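Local coordinates for CELL WALL surface anchor family protein (Streptococcus pneumoniae, PDB 2X9Z) that forms the repeating backbone subunit of the pneumococcal pilus, a cell-wall-anchored surface fibre that probably serves in adhesion, at residues K4-F9 with D16-D21; M57-A62 with P150-E155; D81-E86 with D92-D97; W165-A168 with P172-A175. The protein carries 1 engineered substitution. One frame throughout, in Å; residues are numbered along the deposited sequence.

How the contacts relate
All four contacts lie in a single chain and none touches another. Contacts 1 and 3 sit in the part built from the two larger sheets; their centres are 23 Å apart. Contact 2 joins a turn of that part to the connection leading into strand 159-166, and its loop encloses contact 3 along the sequence, with nearest atoms about 9 Å apart. Its nearest atoms are also about 5 Å from contact 1. Contact 4 closes a loop of the second, smaller-sheet part, 35 Å from contact 1 between centres and on the opposite side of the chain's centre. Contact 1 belongs to the strand whose Lys7 is covalently linked to Asn132.

Contact 1 of 4, residues K4-F9 with D16-D21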
# COMPACT_ATOMS: atom_id res chain seq x y z
N LYS A 4 4.51 4.43 13.58
CA LYS A 4 5.28 3.26 13.16
C LYS A 4 4.32 2.19 12.70
O LYS A 4 3.19 2.13 13.16
CB LYS A 4 6.12 2.74 14.32
CG LYS A 4 7.16 3.74 14.84
CD LYS A 4 8.05 3.12 15.91
CE LYS A 4 7.24 2.65 17.10
NZ LYS A 4 6.61 3.78 17.84
N ILE A 5 4.77 1.33 11.79
CA ILE A 5 3.89 0.31 11.22
C ILE A 5 4.63 -0.98 10.92
O ILE A 5 5.82 -0.97 10.65
CB ILE A 5 3.21 0.83 9.93
CG1 ILE A 5 2.08 -0.10 9.48
CG2 ILE A 5 4.24 1.04 8.83
CD1 ILE A 5 1.17 0.54 8.46
N ASP A 6 3.90 -2.09 10.98
CA ASP A 6 4.42 -3.35 10.51
C ASP A 6 3.28 -4.17 9.92
O ASP A 6 2.12 -4.01 10.32
CB ASP A 6 5.08 -4.12 11.65
CG ASP A 6 5.85 -5.34 11.15
OD1 ASP A 6 6.43 -5.29 10.04
OD2 ASP A 6 5.88 -6.36 11.88
N LYS A 7 3.61 -5.01 8.96
CA LYS A 7 2.65 -5.93 8.39
C LYS A 7 3.23 -7.33 8.41
O LYS A 7 4.38 -7.55 8.04
CB LYS A 7 2.33 -5.55 6.95
CG LYS A 7 1.36 -6.51 6.34
CD LYS A 7 1.10 -6.23 4.90
CE LYS A 7 0.03 -7.18 4.45
NZ LYS A 7 -0.55 -6.73 3.18
N ASP A 8 2.43 -8.30 8.83
CA ASP A 8 2.89 -9.68 8.84
C ASP A 8 1.69 -10.62 8.93
O ASP A 8 0.54 -10.18 8.92
CB ASP A 8 3.85 -9.90 10.02
CG ASP A 8 4.93 -10.94 9.73
OD1 ASP A 8 4.70 -11.87 8.92
OD2 ASP A 8 6.03 -10.82 10.32
N PHE A 9 1.97 -11.91 9.02
CA PHE A 9 0.90 -12.87 9.25
C PHE A 9 0.36 -12.73 10.67
O PHE A 9 0.99 -12.10 11.52
CB PHE A 9 1.42 -14.29 8.99
CG PHE A 9 2.01 -14.45 7.62
CD1 PHE A 9 3.36 -14.73 7.45
CD2 PHE A 9 1.21 -14.29 6.50
CE1 PHE A 9 3.89 -14.86 6.18
CE2 PHE A 9 1.74 -14.43 5.23
CZ PHE A 9 3.09 -14.71 5.07
N ASP A 16 7.82 -2.23 16.55
CA ASP A 16 9.05 -1.96 17.29
C ASP A 16 10.15 -2.95 16.91
O ASP A 16 11.32 -2.59 16.81
CB ASP A 16 8.80 -2.02 18.80
CG ASP A 16 7.93 -0.88 19.29
OD1 ASP A 16 8.10 0.25 18.80
OD2 ASP A 16 7.07 -1.12 20.17
N THR A 17 9.75 -4.20 16.68
CA THR A 17 10.69 -5.26 16.37
C THR A 17 10.10 -6.17 15.29
O THR A 17 9.53 -7.21 15.61
CB THR A 17 11.00 -6.11 17.61
OG1 THR A 17 11.38 -5.25 18.69
CG2 THR A 17 12.13 -7.09 17.33
N PRO A 18 10.23 -5.77 14.02
CA PRO A 18 9.67 -6.59 12.95
C PRO A 18 10.29 -7.99 12.92
O PRO A 18 11.43 -8.17 13.36
CB PRO A 18 10.01 -5.80 11.68
CG PRO A 18 10.19 -4.39 12.15
CD PRO A 18 10.79 -4.50 13.52
N ARG A 19 9.54 -8.96 12.42
CA ARG A 19 9.95 -10.35 12.45
C ARG A 19 11.24 -10.59 11.68
O ARG A 19 11.34 -10.27 10.49
CB ARG A 19 8.83 -11.25 11.93
CG ARG A 19 9.18 -12.72 11.98
CD ARG A 19 7.97 -13.58 11.76
NE ARG A 19 7.29 -13.32 10.49
CZ ARG A 19 7.48 -14.02 9.38
NH1 ARG A 19 8.37 -15.02 9.36
NH2 ARG A 19 6.80 -13.72 8.28
N VAL A 20 12.22 -11.17 12.36
CA VAL A 20 13.59 -11.27 11.86
C VAL A 20 13.71 -12.11 10.59
O VAL A 20 14.60 -11.87 9.76
CB VAL A 20 14.53 -11.83 12.96
CG1 VAL A 20 14.27 -13.31 13.18
CG2 VAL A 20 15.98 -11.61 12.59
N ASP A 21 12.84 -13.10 10.42
CA ASP A 21 12.93 -13.99 9.26
C ASP A 21 11.81 -13.77 8.24
O ASP A 21 11.49 -14.66 7.46
CB ASP A 21 12.98 -15.47 9.69
CG ASP A 21 11.71 -15.94 10.37
OD1 ASP A 21 10.92 -15.09 10.83
OD2 ASP A 21 11.50 -17.16 10.45
O HOH W 1 6.74 2.20 20.67
O HOH W 2 7.24 -8.40 10.79
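Asp8 OD1 accepts from two donors, the NH2 of Arg19 at 2.9 Å and the backbone N of its own neighbour Phe9 at 2.7 Å. Asp8, Arg19 and Asp21 form a salt-bridge network that fastens the loop 16-21 to strand 4-9, an outermost strand of a five-stranded antiparallel sheet. Arg19 grips the carboxylate side-on: its NE reaches Asp8 OD2 at 2.8 Å, while NH2 uses the syn lone pair of OD1, and the two planes are turned 36° against each other. The fit depends on the bend at chi3 (58°), which swings the guanidinium edge across the carboxylate; NH1 is thereby left to bond Asp21 OD1, fixing the group from a second side. Arg19 NH2 also nears Phe9 CD1, 3.7 Å away.

A water stitches the middle, donating to Asp6 OD2 and Asp8 OD2 and accepting from Arg19 N. Asp6 is further held by Asn14 and Lys22. The neighbouring Lys7 points elsewhere: its NZ is joined covalently to Asn132 CG, the intramolecular isopeptide bond characteristic of Gram-positive pilins, and is hydrogen-bonded to Asp55. At the far end Lys4, salt-bridged to Glu109, makes a long salt bridge with Asp16, NZ lying 4.0 Å from OD1. Bends at chi3 and chi4 fold its chain so that CE comes nearer than the ammonium, 3.1 Å from Asp16 OD1.

Contact 2 of 4, residues M57-A62 with P150-E155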
# COMPACT_ATOMS: atom_id res chain seq x y z
N MSE A 57 -2.68 -6.64 -3.16
CA MSE A 57 -1.88 -7.86 -3.18
C MSE A 57 -1.80 -8.48 -4.56
O MSE A 57 -2.62 -8.21 -5.44
CB MSE A 57 -2.37 -8.85 -2.13
CG MSE A 57 -3.82 -9.28 -2.29
SE MSE A 57 -4.60 -9.77 -0.56
CE MSE A 57 -4.82 -7.95 0.11
N THR A 58 -0.77 -9.30 -4.77
CA THR A 58 -0.51 -9.88 -6.08
C THR A 58 -1.54 -10.97 -6.41
O THR A 58 -2.23 -11.47 -5.52
CB THR A 58 0.94 -10.39 -6.18
OG1 THR A 58 1.20 -11.31 -5.12
CG2 THR A 58 1.90 -9.20 -6.04
N GLU A 59 -1.65 -11.31 -7.68
CA GLU A 59 -2.83 -12.03 -8.17
C GLU A 59 -3.01 -13.45 -7.63
O GLU A 59 -4.12 -13.98 -7.66
CB GLU A 59 -2.88 -12.02 -9.70
CG GLU A 59 -1.79 -12.82 -10.36
CD GLU A 59 -2.00 -12.97 -11.86
OE1 GLU A 59 -2.96 -12.38 -12.40
OE2 GLU A 59 -1.21 -13.68 -12.49
N GLY A 60 -1.93 -14.05 -7.12
CA GLY A 60 -2.00 -15.38 -6.54
C GLY A 60 -2.62 -15.39 -5.15
O GLY A 60 -2.86 -16.46 -4.58
N LEU A 61 -2.86 -14.21 -4.60
CA LEU A 61 -3.58 -14.08 -3.34
C LEU A 61 -4.93 -13.42 -3.58
O LEU A 61 -5.00 -12.25 -3.94
CB LEU A 61 -2.79 -13.24 -2.34
CG LEU A 61 -1.56 -13.89 -1.71
CD1 LEU A 61 -0.66 -12.82 -1.12
CD2 LEU A 61 -1.98 -14.91 -0.65
N ALA A 62 -6.00 -14.17 -3.37
CA ALA A 62 -7.34 -13.62 -3.51
C ALA A 62 -7.78 -12.99 -2.19
O ALA A 62 -8.04 -13.70 -1.22
CB ALA A 62 -8.34 -14.69 -3.93
N PRO A 150 -0.32 -3.19 -8.16
CA PRO A 150 0.57 -3.92 -9.07
C PRO A 150 -0.07 -4.17 -10.44
O PRO A 150 -1.29 -4.28 -10.55
CB PRO A 150 0.81 -5.25 -8.36
CG PRO A 150 0.48 -5.00 -6.94
CD PRO A 150 -0.60 -3.95 -6.93
N ASN A 151 0.76 -4.24 -11.48
CA ASN A 151 0.28 -4.52 -12.83
C ASN A 151 1.32 -5.28 -13.62
O ASN A 151 2.52 -5.18 -13.37
CB ASN A 151 -0.07 -3.22 -13.56
CG ASN A 151 -1.02 -3.44 -14.74
OD1 ASN A 151 -1.55 -4.53 -14.96
ND2 ASN A 151 -1.25 -2.37 -15.51
N LYS A 152 0.85 -6.06 -14.59
CA LYS A 152 1.74 -6.70 -15.54
C LYS A 152 2.05 -5.73 -16.67
O LYS A 152 1.28 -4.79 -16.91
CB LYS A 152 1.09 -7.96 -16.09
CG LYS A 152 0.94 -9.06 -15.06
CD LYS A 152 0.23 -10.28 -15.61
CE LYS A 152 -0.01 -11.30 -14.51
NZ LYS A 152 -0.78 -12.47 -14.98
N PRO A 153 3.18 -5.94 -17.36
CA PRO A 153 3.44 -5.19 -18.59
C PRO A 153 2.45 -5.63 -19.65
O PRO A 153 1.71 -6.60 -19.43
CB PRO A 153 4.85 -5.64 -18.99
CG PRO A 153 5.41 -6.35 -17.80
CD PRO A 153 4.24 -6.91 -17.07
N ASN A 154 2.42 -4.95 -20.79
CA ASN A 154 1.64 -5.45 -21.92
C ASN A 154 2.35 -6.62 -22.59
O ASN A 154 3.44 -7.01 -22.17
CB ASN A 154 1.29 -4.34 -22.92
CG ASN A 154 2.52 -3.70 -23.54
OD1 ASN A 154 3.56 -4.33 -23.70
ND2 ASN A 154 2.40 -2.43 -23.91
N GLU A 155 1.73 -7.17 -23.63
CA GLU A 155 2.29 -8.35 -24.29
C GLU A 155 3.69 -8.13 -24.85
O GLU A 155 4.44 -9.08 -25.07
CB GLU A 155 1.36 -8.84 -25.41
CG GLU A 155 0.02 -9.36 -24.92
CD GLU A 155 -0.58 -10.40 -25.85
OE1 GLU A 155 0.18 -10.99 -26.64
OE2 GLU A 155 -1.81 -10.62 -25.78
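The type I beta turn from Thr58 to Leu61, which carries the chain from strand 50-57 into strand 61-72, offers Glu59 to Lys152 of the connecting segment 150-155. The contact is one salt bridge at the surface: Lys152 NZ donates to Glu59 OE2 at 2.8 Å, arriving from above the carboxylate plane, 36° out of it, which brings Lys152 CE to 3.3 Å from OE2. Glu59 OE1 lies farther off, 3.4 Å from NZ. Both side chains are extended beyond CG and cross at about a right angle, each bringing its charged end to the meeting point.

Segment 150-155 runs from strand 130-139, in the part with the two larger sheets, to strand 159-166 of the four-stranded sheet, and the bridge therefore ties what is probably the connection between two Cna-B-like pilin domains to a turn of the first. Glu214 of the second part reinforces the junction by accepting from the backbone N of Glu59. The turn itself is closed by Leu61 N bonding Thr58 O at 3.0 Å, and Thr58 OG1 is tied to Glu130 and Ser131. On the other side Asn151, next to Lys152, is held by its ND2 on Thr234 O and by backbone bonding to Tyr215.

Contact 3 of 4, residues D81-E86 with D92-D97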
# COMPACT_ATOMS: atom_id res chain seq x y z
N ASP A 81 -16.86 4.74 12.94
CA ASP A 81 -15.51 5.22 13.24
C ASP A 81 -14.55 5.12 12.05
O ASP A 81 -13.44 5.65 12.09
CB ASP A 81 -14.91 4.42 14.40
CG ASP A 81 -15.60 4.68 15.72
OD1 ASP A 81 -16.35 5.66 15.83
OD2 ASP A 81 -15.36 3.88 16.64
N TYR A 82 -14.95 4.40 11.01
CA TYR A 82 -14.08 4.19 9.86
C TYR A 82 -14.90 3.96 8.60
O TYR A 82 -16.08 3.63 8.67
CB TYR A 82 -13.12 3.01 10.09
CG TYR A 82 -13.80 1.67 10.25
CD1 TYR A 82 -14.35 1.28 11.46
CD2 TYR A 82 -13.86 0.77 9.19
CE1 TYR A 82 -14.96 0.05 11.61
CE2 TYR A 82 -14.47 -0.47 9.33
CZ TYR A 82 -15.02 -0.82 10.54
OH TYR A 82 -15.62 -2.05 10.68
N ALA A 83 -14.25 4.14 7.45
CA ALA A 83 -14.85 3.87 6.15
C ALA A 83 -13.96 2.88 5.44
O ALA A 83 -12.78 3.15 5.20
CB ALA A 83 -14.97 5.15 5.34
N LEU A 84 -14.52 1.72 5.12
CA LEU A 84 -13.81 0.64 4.46
C LEU A 84 -14.32 0.48 3.04
O LEU A 84 -15.53 0.41 2.82
CB LEU A 84 -14.04 -0.66 5.23
CG LEU A 84 -13.49 -1.95 4.61
CD1 LEU A 84 -11.97 -1.92 4.58
CD2 LEU A 84 -13.98 -3.16 5.38
N THR A 85 -13.40 0.40 2.08
CA THR A 85 -13.75 0.10 0.70
C THR A 85 -12.95 -1.12 0.27
O THR A 85 -11.71 -1.10 0.32
CB THR A 85 -13.44 1.27 -0.24
OG1 THR A 85 -14.09 2.45 0.24
CG2 THR A 85 -13.94 0.97 -1.65
N GLU A 86 -13.65 -2.16 -0.14
CA GLU A 86 -13.04 -3.41 -0.55
C GLU A 86 -13.17 -3.58 -2.05
O GLU A 86 -14.24 -3.38 -2.62
CB GLU A 86 -13.71 -4.57 0.19
CG GLU A 86 -13.43 -4.57 1.68
CD GLU A 86 -14.22 -5.63 2.43
OE1 GLU A 86 -15.44 -5.44 2.65
OE2 GLU A 86 -13.63 -6.65 2.80
N ASP A 92 -9.11 -0.30 1.21
CA ASP A 92 -8.68 0.96 1.80
C ASP A 92 -9.56 1.21 3.02
O ASP A 92 -10.77 1.03 2.95
CB ASP A 92 -8.85 2.10 0.79
CG ASP A 92 -7.97 1.93 -0.43
OD1 ASP A 92 -6.92 2.59 -0.45
OD2 ASP A 92 -8.32 1.16 -1.35
N LEU A 93 -8.93 1.59 4.13
CA LEU A 93 -9.65 1.80 5.39
C LEU A 93 -9.20 3.14 5.94
O LEU A 93 -8.02 3.35 6.17
CB LEU A 93 -9.34 0.68 6.39
CG LEU A 93 -10.19 0.64 7.68
CD1 LEU A 93 -10.17 -0.76 8.30
CD2 LEU A 93 -9.76 1.68 8.71
N LYS A 94 -10.15 4.06 6.12
CA LYS A 94 -9.82 5.38 6.61
C LYS A 94 -10.63 5.69 7.87
O LYS A 94 -11.81 5.35 7.96
CB LYS A 94 -10.10 6.42 5.54
CG LYS A 94 -11.57 6.63 5.24
CD LYS A 94 -11.79 7.93 4.49
CE LYS A 94 -12.85 8.77 5.17
NZ LYS A 94 -12.90 10.13 4.59
N LEU A 95 -9.99 6.34 8.84
CA LEU A 95 -10.73 6.75 10.02
C LEU A 95 -11.62 7.96 9.70
O LEU A 95 -11.20 8.89 9.01
CB LEU A 95 -9.78 7.09 11.17
CG LEU A 95 -8.89 5.95 11.67
CD1 LEU A 95 -8.18 6.36 12.95
CD2 LEU A 95 -9.69 4.67 11.89
N THR A 96 -12.86 7.93 10.19
CA THR A 96 -13.73 9.10 10.11
C THR A 96 -13.36 10.05 11.24
O THR A 96 -12.46 9.76 12.03
CB THR A 96 -15.19 8.70 10.32
OG1 THR A 96 -15.32 8.14 11.63
CG2 THR A 96 -15.63 7.67 9.29
N ASP A 97 -14.05 11.18 11.34
CA ASP A 97 -13.79 12.08 12.45
C ASP A 97 -14.00 11.37 13.80
O ASP A 97 -13.24 11.57 14.75
CB ASP A 97 -14.66 13.33 12.36
CG ASP A 97 -14.23 14.27 11.24
OD1 ASP A 97 -13.14 14.06 10.66
OD2 ASP A 97 -14.98 15.22 10.94
O HOH W 3 -10.45 -0.03 -2.01
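Ala83 and Lys94 face each other as a hydrogen-bonded antiparallel pair, Ala83 N reaching Lys94 O at 2.8 Å and Lys94 N reaching Ala83 O at 2.9 Å. Thr85 and Asp92 repeat the pattern, with Thr85 N 2.8 Å from Asp92 O. Leu84-Leu93, a non-hydrogen-bonded pair, lies between these two, and Tyr82-Leu95, of the same kind, beyond Ala83-Lys94; their side chains share the face opposite Ala83 and Lys94. There Leu93 is the hub: its CD2 lies 3.9 Å from Tyr82 CB and its CB 4.1 Å from Leu84 CD1. With chi1 at 64°, Tyr82 CG sits between the backbone N and carbonyl carbon, bringing Tyr82 CD2 to 4.0 Å from Leu93 CG. Ala83 CB rests against Lys94 CG at 3.7 Å.

Past the strand end Thr96 N takes up Asp81 O at 3.0 Å, from 53° above the carbonyl plane. Thr96 is the N-cap of helix 97-103: its OG1 bonds Gly99 N and also Gly80 O. Asp92 is held by Ser54 and Arg56 of strand 50-57. Behind the apolar face Val70 and Val68 back Tyr82 and Leu84. Register and pairing are those of a beta hairpin, strands 82-87 and 90-95, forming the edge of a six-stranded mixed sheet.

Contact 4 of 4, residues W165-A168 with P172-A175; sequences WVDA and PIPA
The indole of Trp165 carries the backbone of Ala175 on one face: Ala175 CA lies 3.4 Å from the centroid of the five-membered ring, only 3° off its normal, a CH-pi contact. Ala175 CB sits over the same face, 3.4 Å from Trp165 NE1. Beyond the two segments the ring also meets Tyr225 edge-to-face and Lys163 by cation-pi. Trp165 lies on strand 159-166 of a four-stranded mixed sheet, and the chain turns back through Pro172 to Ala175 against it, closing a short loop with a single bridge between Val166 and Pro172.

That bridge centres on Trp165 O. Ile173 N donates to it at 3.1 Å, nearly straight but from 45° above the carbonyl plane. Pro172 CA adds a CH...O contact to the same oxygen at 3.4 Å. With chi1 at 56°, Ile173 places CG1 between its backbone N and carbonyl carbon and sends the chain across the strand: CG1 packs 4.0 Å from Trp165 CB, and CG2 lies at the same distance from Asp167 CB. Asp167 is itself fixed from within the loop, its OD1 taking hydrogen bonds from Thr169 OG1 and Ala171 N. Tyr225 also backs Ile173. The outermost methyl, Ile173 CD1, lies against the next peptide, 3.6 Å from Val166 O.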
# COMPACT_ATOMS: atom_id res chain seq x y z
N TRP A 165 -0.89 16.03 -11.78
CA TRP A 165 -0.62 16.79 -10.57
C TRP A 165 -1.82 17.67 -10.23
O TRP A 165 -2.37 18.33 -11.12
CB TRP A 165 0.60 17.69 -10.76
CG TRP A 165 1.89 16.99 -11.14
CD1 TRP A 165 2.25 16.52 -12.38
CD2 TRP A 165 3.01 16.75 -10.27
NE1 TRP A 165 3.53 15.99 -12.32
CE2 TRP A 165 4.01 16.12 -11.05
CE3 TRP A 165 3.26 17.01 -8.92
CZ2 TRP A 165 5.24 15.75 -10.51
CZ3 TRP A 165 4.48 16.63 -8.39
CH2 TRP A 165 5.46 16.01 -9.18
N VAL A 166 -2.21 17.70 -8.96
CA VAL A 166 -3.28 18.57 -8.48
C VAL A 166 -2.89 19.21 -7.16
O VAL A 166 -2.03 18.69 -6.44
CB VAL A 166 -4.62 17.81 -8.30
CG1 VAL A 166 -5.06 17.20 -9.62
CG2 VAL A 166 -4.50 16.73 -7.22
N ASP A 167 -3.52 20.34 -6.84
CA ASP A 167 -3.28 20.94 -5.54
C ASP A 167 -4.17 20.26 -4.49
O ASP A 167 -4.84 19.27 -4.79
CB ASP A 167 -3.42 22.48 -5.56
CG ASP A 167 -4.82 22.96 -5.89
OD1 ASP A 167 -5.80 22.21 -5.67
OD2 ASP A 167 -4.94 24.13 -6.34
N ALA A 168 -4.14 20.77 -3.26
CA ALA A 168 -4.87 20.14 -2.17
C ALA A 168 -6.37 20.01 -2.43
O ALA A 168 -7.03 19.12 -1.88
CB ALA A 168 -4.62 20.88 -0.85
N PRO A 172 -6.07 20.80 -11.08
CA PRO A 172 -4.81 20.60 -11.80
C PRO A 172 -3.80 21.73 -11.61
O PRO A 172 -4.18 22.91 -11.58
CB PRO A 172 -5.25 20.55 -13.26
CG PRO A 172 -6.64 20.00 -13.19
CD PRO A 172 -7.24 20.60 -11.95
N ILE A 173 -2.53 21.37 -11.48
CA ILE A 173 -1.44 22.33 -11.43
C ILE A 173 -0.28 21.79 -12.27
O ILE A 173 -0.25 20.59 -12.59
CB ILE A 173 -0.95 22.55 -9.98
CG1 ILE A 173 -0.56 21.21 -9.33
CG2 ILE A 173 -2.01 23.29 -9.17
CD1 ILE A 173 -0.04 21.34 -7.91
N PRO A 174 0.69 22.65 -12.62
CA PRO A 174 1.88 22.16 -13.33
C PRO A 174 2.69 21.19 -12.46
O PRO A 174 2.56 21.20 -11.23
CB PRO A 174 2.69 23.44 -13.58
CG PRO A 174 1.69 24.54 -13.52
CD PRO A 174 0.71 24.11 -12.46
N ALA A 175 3.51 20.36 -13.08
CA ALA A 175 4.34 19.43 -12.32
C ALA A 175 5.11 20.16 -11.21
O ALA A 175 5.71 21.20 -11.45
CB ALA A 175 5.31 18.71 -13.25